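Local structure of archaeal actin homolog (Thermoplasma acidophilum, 2FSJ) at residues A[66-69]-A[74-77]; A[106-111]-A[147-152]; A[231-236]-A[251-256]. The protein polymerizes into bundles of helical filaments in a reaction that requires a nucleoside triphosphate, ATP working best. One frame throughout, in Å; residues are numbered along the deposited sequence.

Contact 1 (A[66-69]-A[74-77])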
ATOM      1  N   LEU A  66       5.838 -18.724 -10.835  1.00 12.86           N
ATOM      2  CA  LEU A  66       5.824 -17.898 -12.019  1.00 12.22           C
ATOM      3  C   LEU A  66       7.234 -17.561 -12.514  1.00 12.42           C
ATOM      4  O   LEU A  66       8.199 -17.670 -11.775  1.00 12.37           O
ATOM      5  CB  LEU A  66       5.056 -16.568 -11.806  1.00 12.86           C
ATOM      6  CG  LEU A  66       3.600 -16.620 -11.354  1.00 15.14           C
ATOM      7  CD1 LEU A  66       3.010 -15.184 -11.272  1.00 16.39           C
ATOM      8  CD2 LEU A  66       2.684 -17.545 -12.192  1.00 16.35           C
ATOM      9  N   SER A  67       7.292 -17.152 -13.794  1.00 12.93           N
ATOM     10  CA  SER A  67       8.498 -16.629 -14.434  1.00 13.52           C
ATOM     11  C   SER A  67       8.120 -15.566 -15.432  1.00 13.20           C
ATOM     12  O   SER A  67       7.039 -15.636 -16.046  1.00 14.18           O
ATOM     13  CB  SER A  67       9.230 -17.743 -15.193  1.00 14.34           C
ATOM     14  OG  SER A  67      10.422 -17.264 -15.772  1.00 13.80           O
ATOM     15  N   THR A  68       8.965 -14.544 -15.575  1.00 13.61           N
ATOM     16  CA  THR A  68       8.777 -13.574 -16.655  1.00 14.21           C
ATOM     17  C   THR A  68       9.790 -13.767 -17.771  1.00 14.97           C
ATOM     18  O   THR A  68       9.768 -13.027 -18.710  1.00 14.51           O
ATOM     19  CB  THR A  68       8.913 -12.120 -16.152  1.00 15.71           C
ATOM     20  OG1 THR A  68      10.235 -11.889 -15.598  1.00 15.00           O
ATOM     21  CG2 THR A  68       7.935 -11.871 -15.012  1.00 14.54           C
ATOM     22  N   ASP A  69      10.672 -14.763 -17.651  1.00 15.78           N
ATOM     23  CA  ASP A  69      11.731 -14.982 -18.656  1.00 17.61           C
ATOM     24  C   ASP A  69      11.788 -16.434 -19.127  1.00 18.66           C
ATOM     25  O   ASP A  69      12.858 -16.980 -19.357  1.00 19.46           O
ATOM     26  CB  ASP A  69      13.093 -14.534 -18.149  1.00 17.64           C
ATOM     27  CG  ASP A  69      13.489 -15.176 -16.830  1.00 19.44           C
ATOM     28  OD1 ASP A  69      12.893 -16.187 -16.418  1.00 19.67           O
ATOM     29  OD2 ASP A  69      14.426 -14.711 -16.154  1.00 21.69           O
ATOM     30  N   LYS A  74      12.621 -18.275 -11.707  1.00 16.29           N
ATOM     31  CA  LYS A  74      11.248 -18.520 -11.243  1.00 15.20           C
ATOM     32  C   LYS A  74      11.088 -18.005  -9.826  1.00 13.29           C
ATOM     33  O   LYS A  74      12.062 -17.914  -9.089  1.00 12.60           O
ATOM     34  CB  LYS A  74      10.879 -20.001 -11.296  1.00 16.43           C
ATOM     35  CG  LYS A  74      11.110 -20.731 -12.644  1.00 20.17           C
ATOM     36  CD  LYS A  74      10.600 -22.184 -12.495  1.00 26.43           C
ATOM     37  CE  LYS A  74      11.202 -23.154 -13.491  1.00 29.47           C
ATOM     38  NZ  LYS A  74      10.641 -24.538 -13.187  1.00 31.68           N
ATOM     39  N   PHE A  75       9.855 -17.648  -9.460  1.00 12.85           N
ATOM     40  CA  PHE A  75       9.590 -17.142  -8.150  1.00 11.78           C
ATOM     41  C   PHE A  75       8.209 -17.553  -7.603  1.00 11.83           C
ATOM     42  O   PHE A  75       7.257 -17.824  -8.345  1.00 11.28           O
ATOM     43  CB  PHE A  75       9.735 -15.613  -8.145  1.00 12.39           C
ATOM     44  CG  PHE A  75       8.722 -14.890  -9.001  1.00 12.78           C
ATOM     45  CD1 PHE A  75       7.525 -14.419  -8.466  1.00 12.39           C
ATOM     46  CD2 PHE A  75       8.980 -14.656 -10.352  1.00 14.20           C
ATOM     47  CE1 PHE A  75       6.611 -13.734  -9.274  1.00 11.34           C
ATOM     48  CE2 PHE A  75       8.054 -13.971 -11.162  1.00 14.26           C
ATOM     49  CZ  PHE A  75       6.877 -13.509 -10.602  1.00 13.43           C
ATOM     50  N   ILE A  76       8.127 -17.519  -6.277  1.00 12.28           N
ATOM     51  CA  ILE A  76       6.891 -17.669  -5.537  1.00 12.43           C
ATOM     52  C   ILE A  76       6.623 -16.321  -4.814  1.00 12.19           C
ATOM     53  O   ILE A  76       7.532 -15.631  -4.412  1.00 10.48           O
ATOM     54  CB  ILE A  76       7.048 -18.892  -4.601  1.00 13.18           C
ATOM     55  CG1 ILE A  76       7.136 -20.174  -5.465  1.00 14.08           C
ATOM     56  CG2 ILE A  76       5.911 -19.047  -3.602  1.00 15.16           C
ATOM     57  CD1 ILE A  76       7.660 -21.375  -4.664  1.00 15.94           C
ATOM     58  N   TYR A  77       5.359 -15.980  -4.642  1.00 11.75           N
ATOM     59  CA  TYR A  77       5.006 -14.659  -4.158  1.00 12.23           C
ATOM     60  C   TYR A  77       3.871 -14.711  -3.117  1.00 12.98           C
ATOM     61  O   TYR A  77       3.228 -15.738  -2.924  1.00 13.33           O
ATOM     62  CB  TYR A  77       4.618 -13.767  -5.335  1.00 11.44           C
ATOM     63  CG  TYR A  77       3.403 -14.280  -6.056  1.00 11.13           C
ATOM     64  CD1 TYR A  77       2.107 -13.839  -5.716  1.00 13.19           C
ATOM     65  CD2 TYR A  77       3.543 -15.179  -7.103  1.00 12.48           C
ATOM     66  CE1 TYR A  77       0.977 -14.369  -6.369  1.00 14.17           C
ATOM     67  CE2 TYR A  77       2.452 -15.696  -7.764  1.00 12.69           C
ATOM     68  CZ  TYR A  77       1.167 -15.302  -7.386  1.00 14.18           C
ATOM     69  OH  TYR A  77       0.132 -15.830  -8.089  1.00 15.68           O
TER

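Contact 2 (A[106-111]-A[147-152])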
ATOM      1  N   ALA A 106       2.865 -10.938 -10.938  1.00 11.54           N
ATOM      2  CA  ALA A 106       1.967 -11.727 -10.118  1.00 11.75           C
ATOM      3  C   ALA A 106       0.566 -11.110 -10.071  1.00 11.46           C
ATOM      4  O   ALA A 106      -0.434 -11.825 -10.152  1.00 12.24           O
ATOM      5  CB  ALA A 106       2.529 -11.910  -8.754  1.00 10.79           C
ATOM      6  N   ALA A 107       0.498  -9.788  -9.966  1.00 10.65           N
ATOM      7  CA  ALA A 107      -0.785  -9.066 -10.012  1.00 12.42           C
ATOM      8  C   ALA A 107      -1.579  -9.350 -11.271  1.00 13.11           C
ATOM      9  O   ALA A 107      -2.779  -9.624 -11.205  1.00 12.88           O
ATOM     10  CB  ALA A 107      -0.585  -7.552  -9.880  1.00 11.86           C
ATOM     11  N   LEU A 108      -0.905  -9.262 -12.406  1.00 13.30           N
ATOM     12  CA  LEU A 108      -1.550  -9.548 -13.700  1.00 15.34           C
ATOM     13  C   LEU A 108      -1.974 -11.016 -13.816  1.00 14.99           C
ATOM     14  O   LEU A 108      -3.090 -11.300 -14.232  1.00 15.48           O
ATOM     15  CB  LEU A 108      -0.656  -9.101 -14.843  1.00 15.70           C
ATOM     16  CG  LEU A 108      -0.209  -7.641 -14.788  1.00 16.65           C
ATOM     17  CD1 LEU A 108       0.700  -7.284 -15.976  1.00 16.14           C
ATOM     18  CD2 LEU A 108      -1.424  -6.749 -14.802  1.00 19.77           C
ATOM     19  N   TRP A 109      -1.114 -11.933 -13.386  1.00 15.36           N
ATOM     20  CA  TRP A 109      -1.461 -13.344 -13.286  1.00 15.95           C
ATOM     21  C   TRP A 109      -2.703 -13.604 -12.393  1.00 17.70           C
ATOM     22  O   TRP A 109      -3.649 -14.318 -12.784  1.00 16.33           O
ATOM     23  CB  TRP A 109      -0.274 -14.137 -12.751  1.00 16.21           C
ATOM     24  CG  TRP A 109      -0.507 -15.607 -12.890  1.00 16.64           C
ATOM     25  CD1 TRP A 109      -1.070 -16.439 -11.970  1.00 14.70           C
ATOM     26  CD2 TRP A 109      -0.247 -16.409 -14.059  1.00 16.06           C
ATOM     27  NE1 TRP A 109      -1.194 -17.711 -12.488  1.00 16.54           N
ATOM     28  CE2 TRP A 109      -0.675 -17.731 -13.760  1.00 15.73           C
ATOM     29  CE3 TRP A 109       0.344 -16.160 -15.308  1.00 16.78           C
ATOM     30  CZ2 TRP A 109      -0.553 -18.776 -14.666  1.00 16.58           C
ATOM     31  CZ3 TRP A 109       0.474 -17.229 -16.217  1.00 16.69           C
ATOM     32  CH2 TRP A 109       0.025 -18.501 -15.889  1.00 16.42           C
ATOM     33  N   GLU A 110      -2.701 -13.038 -11.192  1.00 18.04           N
ATOM     34  CA  GLU A 110      -3.841 -13.201 -10.300  1.00 19.41           C
ATOM     35  C   GLU A 110      -5.150 -12.592 -10.824  1.00 20.87           C
ATOM     36  O   GLU A 110      -6.237 -13.107 -10.518  1.00 21.12           O
ATOM     37  CB  GLU A 110      -3.554 -12.651  -8.937  1.00 18.96           C
ATOM     38  CG  GLU A 110      -2.546 -13.440  -8.154  1.00 22.88           C
ATOM     39  CD  GLU A 110      -3.091 -14.672  -7.446  1.00 27.10           C
ATOM     40  OE1 GLU A 110      -4.340 -14.848  -7.317  1.00 30.93           O
ATOM     41  OE2 GLU A 110      -2.243 -15.479  -7.007  1.00 28.27           O
ATOM     42  N   SER A 111      -5.062 -11.535 -11.621  1.00 21.24           N
ATOM     43  CA  SER A 111      -6.247 -10.908 -12.161  1.00 23.49           C
ATOM     44  C   SER A 111      -7.060 -11.936 -12.997  1.00 25.41           C
ATOM     45  O   SER A 111      -8.254 -11.817 -13.113  1.00 26.42           O
ATOM     46  CB  SER A 111      -5.861  -9.653 -12.980  1.00 23.69           C
ATOM     47  OG  SER A 111      -5.436  -9.958 -14.302  1.00 20.93           O
ATOM     48  N   LYS A 147       5.744  -2.168 -23.282  1.00 16.63           N
ATOM     49  CA  LYS A 147       6.470  -3.417 -23.092  1.00 16.32           C
ATOM     50  C   LYS A 147       5.464  -4.549 -23.183  1.00 16.92           C
ATOM     51  O   LYS A 147       4.359  -4.428 -22.674  1.00 17.17           O
ATOM     52  CB  LYS A 147       7.114  -3.507 -21.729  1.00 15.45           C
ATOM     53  CG  LYS A 147       8.109  -2.408 -21.343  1.00 17.55           C
ATOM     54  CD  LYS A 147       9.249  -2.182 -22.252  1.00 17.15           C
ATOM     55  CE  LYS A 147      10.143  -1.001 -21.769  1.00 16.48           C
ATOM     56  NZ  LYS A 147       9.772   0.247 -22.422  1.00 16.07           N
ATOM     57  N   VAL A 148       5.892  -5.659 -23.777  1.00 16.48           N
ATOM     58  CA  VAL A 148       5.171  -6.922 -23.707  1.00 16.59           C
ATOM     59  C   VAL A 148       5.687  -7.745 -22.537  1.00 15.97           C
ATOM     60  O   VAL A 148       6.860  -8.076 -22.456  1.00 16.10           O
ATOM     61  CB  VAL A 148       5.325  -7.696 -25.017  1.00 16.23           C
ATOM     62  CG1 VAL A 148       4.801  -9.112 -24.927  1.00 18.67           C
ATOM     63  CG2 VAL A 148       4.596  -6.930 -26.148  1.00 19.67           C
ATOM     64  N   LEU A 149       4.808  -8.031 -21.598  1.00 15.59           N
ATOM     65  CA  LEU A 149       5.148  -8.882 -20.475  1.00 15.98           C
ATOM     66  C   LEU A 149       4.604 -10.260 -20.679  1.00 14.50           C
ATOM     67  O   LEU A 149       3.416 -10.436 -20.933  1.00 14.57           O
ATOM     68  CB  LEU A 149       4.512  -8.324 -19.213  1.00 17.08           C
ATOM     69  CG  LEU A 149       4.717  -6.844 -18.863  1.00 22.37           C
ATOM     70  CD1 LEU A 149       4.225  -6.698 -17.382  1.00 25.09           C
ATOM     71  CD2 LEU A 149       6.144  -6.365 -19.034  1.00 24.42           C
ATOM     72  N   THR A 150       5.471 -11.247 -20.594  1.00 14.16           N
ATOM     73  CA  THR A 150       5.100 -12.631 -20.820  1.00 14.98           C
ATOM     74  C   THR A 150       5.340 -13.376 -19.524  1.00 15.13           C
ATOM     75  O   THR A 150       6.494 -13.493 -19.095  1.00 15.78           O
ATOM     76  CB  THR A 150       6.005 -13.212 -21.878  1.00 15.15           C
ATOM     77  OG1 THR A 150       5.892 -12.394 -23.061  1.00 17.95           O
ATOM     78  CG2 THR A 150       5.542 -14.568 -22.273  1.00 18.39           C
ATOM     79  N   VAL A 151       4.268 -13.881 -18.927  1.00 13.66           N
ATOM     80  CA  VAL A 151       4.358 -14.584 -17.646  1.00 13.36           C
ATOM     81  C   VAL A 151       4.059 -16.076 -17.866  1.00 13.22           C
ATOM     82  O   VAL A 151       3.029 -16.424 -18.453  1.00 13.74           O
ATOM     83  CB  VAL A 151       3.335 -14.017 -16.654  1.00 12.48           C
ATOM     84  CG1 VAL A 151       3.511 -14.625 -15.260  1.00 14.76           C
ATOM     85  CG2 VAL A 151       3.384 -12.505 -16.629  1.00 14.30           C
ATOM     86  N   THR A 152       4.966 -16.935 -17.394  1.00 14.86           N
ATOM     87  CA  THR A 152       4.772 -18.382 -17.365  1.00 15.14           C
ATOM     88  C   THR A 152       4.408 -18.877 -15.979  1.00 15.37           C
ATOM     89  O   THR A 152       4.989 -18.444 -14.968  1.00 16.13           O
ATOM     90  CB  THR A 152       6.033 -19.102 -17.865  1.00 16.05           C
ATOM     91  OG1 THR A 152       6.397 -18.583 -19.151  1.00 16.98           O
ATOM     92  CG2 THR A 152       5.774 -20.614 -18.083  1.00 15.76           C
TER

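Contact 3 (A[231-236]-A[251-256])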
ATOM      1  N   SER A 231       8.603  -3.080  16.142  1.00 15.30           N
ATOM      2  CA  SER A 231       9.966  -3.173  16.680  1.00 16.46           C
ATOM      3  C   SER A 231      10.004  -2.846  18.161  1.00 14.64           C
ATOM      4  O   SER A 231      10.727  -3.514  18.940  1.00 15.37           O
ATOM      5  CB  SER A 231      10.935  -2.266  15.920  1.00 15.79           C
ATOM      6  OG  SER A 231      11.097  -2.824  14.616  1.00 26.21           O
ATOM      7  N   ALA A 232       9.259  -1.841  18.564  1.00 14.93           N
ATOM      8  CA  ALA A 232       9.191  -1.489  19.990  1.00 15.25           C
ATOM      9  C   ALA A 232       8.598  -2.647  20.840  1.00 15.46           C
ATOM     10  O   ALA A 232       9.093  -2.950  21.904  1.00 14.13           O
ATOM     11  CB  ALA A 232       8.414  -0.188  20.218  1.00 16.09           C
ATOM     12  N   LEU A 233       7.570  -3.325  20.334  1.00 15.04           N
ATOM     13  CA  LEU A 233       6.975  -4.443  21.052  1.00 15.75           C
ATOM     14  C   LEU A 233       7.935  -5.642  21.088  1.00 15.75           C
ATOM     15  O   LEU A 233       8.047  -6.343  22.102  1.00 15.78           O
ATOM     16  CB  LEU A 233       5.620  -4.827  20.425  1.00 15.86           C
ATOM     17  CG  LEU A 233       4.861  -6.029  21.054  1.00 19.23           C
ATOM     18  CD1 LEU A 233       4.729  -5.894  22.541  1.00 21.16           C
ATOM     19  CD2 LEU A 233       3.486  -6.251  20.451  1.00 21.77           C
ATOM     20  N   SER A 234       8.651  -5.876  20.001  1.00 15.59           N
ATOM     21  CA  SER A 234       9.661  -6.914  19.983  1.00 16.09           C
ATOM     22  C   SER A 234      10.780  -6.690  21.006  1.00 16.28           C
ATOM     23  O   SER A 234      11.187  -7.650  21.693  1.00 14.11           O
ATOM     24  CB  SER A 234      10.269  -7.018  18.600  1.00 16.85           C
ATOM     25  OG  SER A 234      11.234  -8.062  18.565  1.00 22.19           O
ATOM     26  N   ARG A 235      11.303  -5.462  21.060  1.00 13.75           N
ATOM     27  CA  ARG A 235      12.313  -5.101  22.030  1.00 14.18           C
ATOM     28  C   ARG A 235      11.834  -5.299  23.464  1.00 15.17           C
ATOM     29  O   ARG A 235      12.616  -5.802  24.329  1.00 13.56           O
ATOM     30  CB  ARG A 235      12.797  -3.646  21.838  1.00 13.60           C
ATOM     31  CG  ARG A 235      13.646  -3.434  20.564  1.00 13.46           C
ATOM     32  CD  ARG A 235      14.363  -2.066  20.534  1.00 11.90           C
ATOM     33  NE  ARG A 235      13.408  -0.972  20.625  1.00 13.24           N
ATOM     34  CZ  ARG A 235      12.741  -0.492  19.566  1.00 16.10           C
ATOM     35  NH1 ARG A 235      12.965  -0.973  18.365  1.00 18.75           N
ATOM     36  NH2 ARG A 235      11.842   0.465  19.716  1.00 14.46           N
ATOM     37  N   LYS A 236      10.577  -4.928  23.717  1.00 14.92           N
ATOM     38  CA  LYS A 236       9.984  -5.039  25.048  1.00 16.92           C
ATOM     39  C   LYS A 236       9.856  -6.514  25.469  1.00 17.26           C
ATOM     40  O   LYS A 236      10.207  -6.885  26.611  1.00 16.78           O
ATOM     41  CB  LYS A 236       8.637  -4.282  25.132  1.00 17.28           C
ATOM     42  CG  LYS A 236       7.896  -4.473  26.490  1.00 21.24           C
ATOM     43  CD  LYS A 236       6.660  -3.640  26.621  1.00 25.51           C
ATOM     44  CE  LYS A 236       5.901  -3.930  27.930  1.00 27.67           C
ATOM     45  NZ  LYS A 236       6.702  -3.538  29.110  1.00 31.76           N
ATOM     46  N   GLN A 251       3.793  -8.480  14.813  1.00 22.76           N
ATOM     47  CA  GLN A 251       2.701  -7.688  14.229  1.00 23.48           C
ATOM     48  C   GLN A 251       1.336  -8.199  14.737  1.00 23.85           C
ATOM     49  O   GLN A 251       0.503  -7.422  15.173  1.00 23.32           O
ATOM     50  CB  GLN A 251       2.791  -7.699  12.697  1.00 24.84           C
ATOM     51  CG  GLN A 251       1.636  -6.925  12.012  1.00 26.48           C
ATOM     52  CD  GLN A 251       2.010  -6.420  10.639  1.00 30.58           C
ATOM     53  OE1 GLN A 251       2.842  -7.011   9.980  1.00 34.13           O
ATOM     54  NE2 GLN A 251       1.406  -5.303  10.215  1.00 32.92           N
ATOM     55  N   GLU A 252       1.151  -9.516  14.780  1.00 25.18           N
ATOM     56  CA  GLU A 252      -0.082 -10.087  15.351  1.00 26.10           C
ATOM     57  C   GLU A 252      -0.237  -9.656  16.777  1.00 25.22           C
ATOM     58  O   GLU A 252      -1.321  -9.302  17.201  1.00 25.14           O
ATOM     59  CB  GLU A 252      -0.064 -11.608  15.358  1.00 27.21           C
ATOM     60  CG  GLU A 252      -0.066 -12.306  14.022  1.00 31.60           C
ATOM     61  CD  GLU A 252      -0.270 -13.815  14.220  1.00 40.06           C
ATOM     62  OE1 GLU A 252      -1.118 -14.184  15.087  1.00 42.88           O
ATOM     63  OE2 GLU A 252       0.437 -14.625  13.547  1.00 45.77           O
ATOM     64  N   ALA A 253       0.864  -9.651  17.520  1.00 24.56           N
ATOM     65  CA  ALA A 253       0.815  -9.345  18.945  1.00 23.75           C
ATOM     66  C   ALA A 253       0.417  -7.903  19.253  1.00 23.39           C
ATOM     67  O   ALA A 253       0.160  -7.552  20.401  1.00 22.31           O
ATOM     68  CB  ALA A 253       2.144  -9.738  19.624  1.00 23.51           C
ATOM     69  N   LEU A 254       0.358  -7.044  18.234  1.00 24.99           N
ATOM     70  CA  LEU A 254      -0.246  -5.709  18.399  1.00 25.04           C
ATOM     71  C   LEU A 254      -1.761  -5.718  18.732  1.00 25.97           C
ATOM     72  O   LEU A 254      -2.239  -4.862  19.470  1.00 25.13           O
ATOM     73  CB  LEU A 254      -0.061  -4.867  17.121  1.00 25.15           C
ATOM     74  CG  LEU A 254       1.336  -4.411  16.714  1.00 24.05           C
ATOM     75  CD1 LEU A 254       1.223  -3.779  15.317  1.00 28.26           C
ATOM     76  CD2 LEU A 254       2.003  -3.455  17.686  1.00 22.73           C
ATOM     77  N   SER A 255      -2.498  -6.653  18.144  1.00 27.43           N
ATOM     78  CA  SER A 255      -3.970  -6.738  18.291  1.00 28.99           C
ATOM     79  C   SER A 255      -4.435  -7.770  19.325  1.00 29.83           C
ATOM     80  O   SER A 255      -5.429  -7.556  20.046  1.00 30.89           O
ATOM     81  CB  SER A 255      -4.565  -7.053  16.918  1.00 28.92           C
ATOM     82  OG  SER A 255      -4.067  -6.125  15.971  1.00 30.45           O
ATOM     83  N   HIS A 256      -3.708  -8.875  19.437  1.00 30.48           N
ATOM     84  CA  HIS A 256      -4.041  -9.894  20.432  1.00 31.55           C
ATOM     85  C   HIS A 256      -2.834 -10.724  20.926  1.00 30.78           C
ATOM     86  O   HIS A 256      -1.840 -10.900  20.219  1.00 29.31           O
ATOM     87  CB  HIS A 256      -5.125 -10.836  19.889  1.00 32.23           C
ATOM     88  CG  HIS A 256      -4.741 -11.516  18.626  1.00 36.03           C
ATOM     89  ND1 HIS A 256      -4.982 -10.967  17.385  1.00 41.29           N
ATOM     90  CD2 HIS A 256      -4.124 -12.699  18.403  1.00 40.37           C
ATOM     91  CE1 HIS A 256      -4.518 -11.778  16.450  1.00 42.51           C
ATOM     92  NE2 HIS A 256      -3.999 -12.842  17.042  1.00 42.49           N
TER

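Contact 1 (A[66-69]-A[74-77])
The Phe75 ring carries the CB of Leu66 over one face, 4.1 Å from the ring centroid and set off toward the CZ rim, a CH-pi contact. At the edge of the same ring, near its plane, lies CG2 of Thr68, a looser neighbour. The Tyr77 ring meets the far end of Leu66 instead: CD1 reaches CE2 of Tyr77 at 3.6 Å, the two side chains crossing at a slant. Both aromatic side chains have CG between backbone N and carbonyl carbon (chi1 65° for Phe75, 63° for Tyr77), which for Phe75 swings the ring back over Leu66. Between the backbones, Leu66 and Phe75 form an antiparallel hydrogen-bonded pair. Leu66 N gives to Phe75 O at 3.0 Å, nearly straight at 175° and in the carbonyl plane; Phe75 N returns a bond to Leu66 O at 2.8 Å, and Lys74 CA-H leans on that same oxygen. Just beyond, Ser67 OG accepts from Asp69 N at 3.1 Å, an ST turn, and is also bonded to Gly71 N and Thr73 O. Strand 74-77, which gains this single antiparallel bridge, is an outermost strand of the large mixed sheet in the actin-like N-terminal domain, pairing on its other side with strand 42-52, while helix 101-111 covers Leu66 through Trp109 and Tyr77 through Ala106.

Contact 2 (A[106-111]-A[147-152])
Leu108 O, one turn back from Ser111 in the helix whose Leu108 and Trp109 face the strand, accepts the hydroxyl of Ser111 OG at 2.7 Å, tilted 17° from the carbonyl plane, and more weakly Ser111 N. Toward strand 147-152 the contact is mainly apolar. Trp109 brings the benzene part of its indole: CE3 meets CG1 of Val151 at 3.5 Å, the two side chains crossing at a slant, and CZ3 comes to 3.5 Å from Val151 O, which sits at the ring edge. With CG opposite the backbone N (chi1 -169°), the indole reaches out from the helix to the strand. From the preceding residue, Leu108 CD1 touches Leu149 CD1 at 3.8 Å, the two leucines crossing at about a right angle. Arg159 is a cation-pi partner of the indole. Replacing Trp109 with an alanine is likely to open a gap beside Val151 and leave the Arg159 guanidinium without its aromatic partner. The axes of segments 106-111 and 147-152 approach to 9.5 Å and cross at -68°, a steep helix-on-sheet packing within the actin-like N-terminal domain, where helix 101-111 lies against an edge strand of the mixed sheet within this chain.

Contact 3 (A[231-236]-A[251-256])
Leu233 holds CG opposite its backbone N (chi1 179°), and chi2 51° puts CD1 to the side and leaves CD2 roughly anti to CA, the fully extended branch, which reaches segment 251-256. On the other side, Leu254 has CG beside its backbone N (chi1 -68°), which carries its branched end back toward Leu233 although its CB sets off obliquely. The single methyl CD2 of Leu233 does most of the touching. It rests 3.8 Å from CB of Ala253 and 3.6 Å from Ala253 O, lying against the side chain and the carbonyl of the same residue, and meets CD2 of Leu254 more loosely at 4.2 Å. This is apolar packing between helix 226-241 and residues Ala253 and Leu254, reached by helix 247-253, in the MreB-like C-terminal half of an actin-type fold. Along segment 251-256, Leu254 N bonds to Gln251 O at 3.1 Å, while Glu252 O receives both Ser255 N, at 3.0 Å, and His256 N, at 3.3 Å. Gln251, a residue of the ATP site, begins the segment and directs its CB away from Leu233. Val270 of helix 268-290 also packs on Leu233, and Leu254 extends to Val226 and Ile230 of helix 226-241 and to Leu309 of helix 307-310.

How the contacts relate
Contacts 1 and 2 are neighbours, their centres 10 Å apart, and share one sheet, of which strands 74-77 and 147-152 are the two outermost members. They are joined directly: Ser67 O lies 2.8 Å from Thr152 N and Tyr77 OH 2.6 Å from Glu110 OE2, both probable hydrogen bonds, and Leu66 CD2 packs at 3.7 Å on Trp109 CD2. Contact 3 stands apart in the C-terminal half, about 32 Å from contact 1 and 36 Å from contact 2 between centres. Both halves approach the ATP site: the side chains of Tyr77 and Leu108 lie about 8 and 9 Å from that of Thr33, and Leu254 about 8 Å from Gly306. Segment 251-256 carries Gln251 of that site, which does not touch segment 231-236.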